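Local coordinates for protein Lic11098 (Leptospira interrogans serogroup Icterohaemorrhagiae serovar copenhageni, PDB 4U08) that is of unknown function but folds as a leucine-rich repeat solenoid that binds calcium and zinc ions and is a putative virulence factor of the pathogen, at residues I12-V22 / L35-N44. Residues are numbered along the deposited sequence; the frame is centred on the assembly and turned at random.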
loop_
_atom_site.group_PDB
_atom_site.type_symbol
_atom_site.label_atom_id
_atom_site.label_comp_id
_atom_site.label_asym_id
_atom_site.label_seq_id
_atom_site.Cartn_x
_atom_site.Cartn_y
_atom_site.Cartn_z
ATOM N N ILE A 12 34.446 15.152 10.204
ATOM C CA ILE A 12 34.178 15.866 11.460
ATOM C C ILE A 12 35.412 16.675 11.942
ATOM O O ILE A 12 35.228 17.791 12.435
ATOM C CB ILE A 12 33.573 14.935 12.555
ATOM C CG1 ILE A 12 33.028 15.752 13.759
ATOM C CG2 ILE A 12 34.525 13.809 12.988
ATOM C CD1 ILE A 12 31.847 15.124 14.509
ATOM N N THR A 13 36.649 16.155 11.742
ATOM C CA THR A 13 37.883 16.860 12.125
ATOM C C THR A 13 38.007 18.170 11.339
ATOM O O THR A 13 38.281 19.215 11.936
ATOM C CB THR A 13 39.111 15.933 12.014
ATOM O OG1 THR A 13 38.902 14.779 12.832
ATOM C CG2 THR A 13 40.412 16.619 12.427
ATOM N N GLU A 14 37.752 18.112 10.014
ATOM C CA GLU A 14 37.776 19.268 9.114
ATOM C C GLU A 14 36.656 20.241 9.471
ATOM O O GLU A 14 36.881 21.452 9.484
ATOM C CB GLU A 14 37.642 18.817 7.648
ATOM C CG GLU A 14 38.853 18.074 7.104
ATOM C CD GLU A 14 40.135 18.883 7.049
ATOM O OE1 GLU A 14 40.226 19.797 6.197
ATOM O OE2 GLU A 14 41.044 18.609 7.863
ATOM N N ALA A 15 35.456 19.701 9.786
ATOM C CA ALA A 15 34.276 20.477 10.175
ATOM C C ALA A 15 34.536 21.252 11.460
ATOM O O ALA A 15 34.107 22.399 11.580
ATOM C CB ALA A 15 33.072 19.559 10.347
ATOM N N LEU A 16 35.276 20.641 12.397
ATOM C CA LEU A 16 35.601 21.257 13.680
ATOM C C LEU A 16 36.686 22.340 13.586
ATOM O O LEU A 16 36.748 23.189 14.475
ATOM C CB LEU A 16 35.942 20.198 14.738
ATOM C CG LEU A 16 34.739 19.418 15.288
ATOM C CD1 LEU A 16 35.175 18.135 15.947
ATOM C CD2 LEU A 16 33.904 20.263 16.236
ATOM N N LYS A 17 37.507 22.341 12.509
ATOM C CA LYS A 17 38.541 23.368 12.286
ATOM C C LYS A 17 37.876 24.685 11.868
ATOM O O LYS A 17 38.356 25.776 12.200
ATOM C CB LYS A 17 39.543 22.936 11.199
ATOM C CG LYS A 17 40.423 21.745 11.589
ATOM C CD LYS A 17 41.882 21.794 11.090
ATOM C CE LYS A 17 42.063 21.703 9.592
ATOM N NZ LYS A 17 43.173 20.788 9.229
ATOM N N ASN A 18 36.775 24.559 11.108
ATOM C CA ASN A 18 35.990 25.674 10.609
ATOM C C ASN A 18 34.520 25.532 11.054
ATOM O O ASN A 18 33.655 25.234 10.225
ATOM C CB ASN A 18 36.130 25.791 9.076
ATOM C CG ASN A 18 36.838 27.038 8.587
ATOM O OD1 ASN A 18 37.875 27.461 9.119
ATOM N ND2 ASN A 18 36.316 27.629 7.522
ATOM N N PRO A 19 34.201 25.716 12.362
ATOM C CA PRO A 19 32.787 25.650 12.768
ATOM C C PRO A 19 32.102 26.970 12.402
ATOM O O PRO A 19 32.767 27.869 11.870
ATOM C CB PRO A 19 32.857 25.395 14.275
ATOM C CG PRO A 19 34.185 25.920 14.703
ATOM C CD PRO A 19 35.066 26.109 13.497
ATOM N N GLN A 20 30.780 27.083 12.634
ATOM C CA GLN A 20 29.969 28.260 12.270
ATOM C C GLN A 20 29.750 28.368 10.736
ATOM O O GLN A 20 28.947 29.195 10.278
ATOM C CB GLN A 20 30.525 29.578 12.858
ATOM C CG GLN A 20 30.490 29.662 14.382
ATOM C CD GLN A 20 29.100 29.864 14.939
ATOM O OE1 GLN A 20 28.316 30.698 14.463
ATOM N NE2 GLN A 20 28.779 29.128 15.993
ATOM N N ASN A 21 30.454 27.517 9.958
ATOM C CA ASN A 21 30.377 27.442 8.497
ATOM C C ASN A 21 29.714 26.144 8.042
ATOM O O ASN A 21 29.140 26.112 6.951
ATOM C CB ASN A 21 31.775 27.554 7.862
ATOM C CG ASN A 21 32.446 28.890 8.052
ATOM O OD1 ASN A 21 31.946 29.941 7.622
ATOM N ND2 ASN A 21 33.617 28.870 8.676
ATOM N N VAL A 22 29.819 25.073 8.859
ATOM C CA VAL A 22 29.262 23.750 8.554
ATOM C C VAL A 22 27.729 23.819 8.533
ATOM O O VAL A 22 27.108 24.221 9.519
ATOM C CB VAL A 22 29.792 22.628 9.494
ATOM C CG1 VAL A 22 29.517 21.241 8.915
ATOM C CG2 VAL A 22 31.282 22.799 9.782
ATOM N N LEU A 35 29.861 9.061 18.074
ATOM C CA LEU A 35 29.787 10.429 17.588
ATOM C C LEU A 35 30.394 11.305 18.679
ATOM O O LEU A 35 29.886 11.294 19.801
ATOM C CB LEU A 35 28.336 10.849 17.259
ATOM C CG LEU A 35 28.125 12.279 16.732
ATOM C CD1 LEU A 35 28.602 12.421 15.293
ATOM C CD2 LEU A 35 26.673 12.696 16.852
ATOM N N PRO A 36 31.510 12.020 18.401
ATOM C CA PRO A 36 32.127 12.855 19.449
ATOM C C PRO A 36 31.197 13.951 19.961
ATOM O O PRO A 36 30.420 14.510 19.184
ATOM C CB PRO A 36 33.365 13.446 18.757
ATOM C CG PRO A 36 33.615 12.561 17.578
ATOM C CD PRO A 36 32.261 12.117 17.134
ATOM N N GLY A 37 31.287 14.233 21.264
ATOM C CA GLY A 37 30.507 15.268 21.938
ATOM C C GLY A 37 30.701 16.654 21.350
ATOM O O GLY A 37 29.812 17.500 21.463
ATOM N N GLU A 38 31.851 16.889 20.674
ATOM C CA GLU A 38 32.180 18.169 20.024
ATOM C C GLU A 38 31.239 18.495 18.844
ATOM O O GLU A 38 31.341 19.580 18.270
ATOM C CB GLU A 38 33.673 18.289 19.613
ATOM C CG GLU A 38 34.531 17.034 19.741
ATOM C CD GLU A 38 34.948 16.648 21.147
ATOM O OE1 GLU A 38 35.567 17.487 21.844
ATOM O OE2 GLU A 38 34.662 15.497 21.550
ATOM N N ILE A 39 30.286 17.578 18.525
ATOM C CA ILE A 39 29.268 17.781 17.486
ATOM C C ILE A 39 28.423 19.031 17.808
ATOM O O ILE A 39 28.062 19.775 16.897
ATOM C CB ILE A 39 28.405 16.498 17.246
ATOM C CG1 ILE A 39 27.540 16.612 15.971
ATOM C CG2 ILE A 39 27.561 16.092 18.467
ATOM C CD1 ILE A 39 28.232 16.227 14.710
ATOM N N GLY A 40 28.199 19.267 19.106
ATOM C CA GLY A 40 27.437 20.389 19.640
ATOM C C GLY A 40 27.981 21.753 19.280
ATOM O O GLY A 40 27.244 22.739 19.335
ATOM N N LYS A 41 29.273 21.810 18.895
ATOM C CA LYS A 41 29.937 23.052 18.502
ATOM C C LYS A 41 29.469 23.555 17.126
ATOM O O LYS A 41 29.524 24.764 16.884
ATOM C CB LYS A 41 31.481 22.930 18.557
ATOM C CG LYS A 41 32.089 22.279 19.823
ATOM C CD LYS A 41 31.618 22.858 21.170
ATOM C CE LYS A 41 30.922 21.795 21.992
ATOM N NZ LYS A 41 30.342 22.346 23.243
ATOM N N LEU A 42 28.975 22.641 16.240
ATOM C CA LEU A 42 28.478 22.984 14.897
ATOM C C LEU A 42 27.090 23.641 15.012
ATOM O O LEU A 42 26.079 23.042 14.644
ATOM C CB LEU A 42 28.449 21.740 13.973
ATOM C CG LEU A 42 29.699 20.843 13.921
ATOM C CD1 LEU A 42 29.451 19.624 13.067
ATOM C CD2 LEU A 42 30.923 21.591 13.398
ATOM N N GLN A 43 27.054 24.878 15.542
ATOM C CA GLN A 43 25.841 25.654 15.823
ATOM C C GLN A 43 24.978 25.982 14.608
ATOM O O GLN A 43 23.783 26.226 14.782
ATOM C CB GLN A 43 26.170 26.946 16.593
ATOM C CG GLN A 43 26.627 26.722 18.040
ATOM C CD GLN A 43 25.524 26.222 18.952
ATOM O OE1 GLN A 43 24.544 26.922 19.244
ATOM N NE2 GLN A 43 25.670 24.999 19.431
ATOM N N ASN A 44 25.563 26.026 13.394
ATOM C CA ASN A 44 24.790 26.340 12.191
ATOM C C ASN A 44 24.416 25.100 11.353
ATOM O O ASN A 44 23.824 25.252 10.289
ATOM C CB ASN A 44 25.499 27.401 11.353
ATOM C CG ASN A 44 25.597 28.735 12.053
ATOM O OD1 ASN A 44 24.646 29.222 12.680
ATOM N ND2 ASN A 44 26.752 29.363 11.965
#
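At the N-terminal end of the leucine-rich repeat solenoid, helix 12-17 and the loop after it pack on the 3-10 segment 37-41 and on the loop that carries the chain into strand 47-49. The apolar part of the contact gathers on L42, centre of an inverse gamma turn. Its CD2 is the branch that touches: V22 CG2 lies 3.8 Å from L42 CD2, and A15 CB, L16 CD2 and P19 CB gather round the same methyl. L25 of strand 24-26 touches both A15 and L42, joining the contact to that strand. Toward the start of the helix I12 has CG1 anti to its own nitrogen (chi1 -168°), which carries CD1 toward P36 and I39: I12 CD1 meets P36 CD tip to tip at 4.0 Å, and the side chain crosses I39 at about a right angle, I12 CD1 lying 3.8 Å from I39 CD1. L16 lies across E38, its CD2 3.3 Å from E38 O. Polar contacts close the other end. N44 ND2 donates to Q20 O at 2.8 Å, tilted 35° from the carbonyl plane, and weakly to Q20 OE1 at 3.2 Å; the two amide planes stand 73° apart. The Q20 chain, bent at chi2, runs alongside Q43, pointing the same way, with Q20 NE2 3.5 Å from Q43 CB. The N44 nitrogen thus holds the Q20 carbonyl firmly and its side-chain oxygen only weakly, which probably helps to hold the loop at the edge of a largely apolar contact.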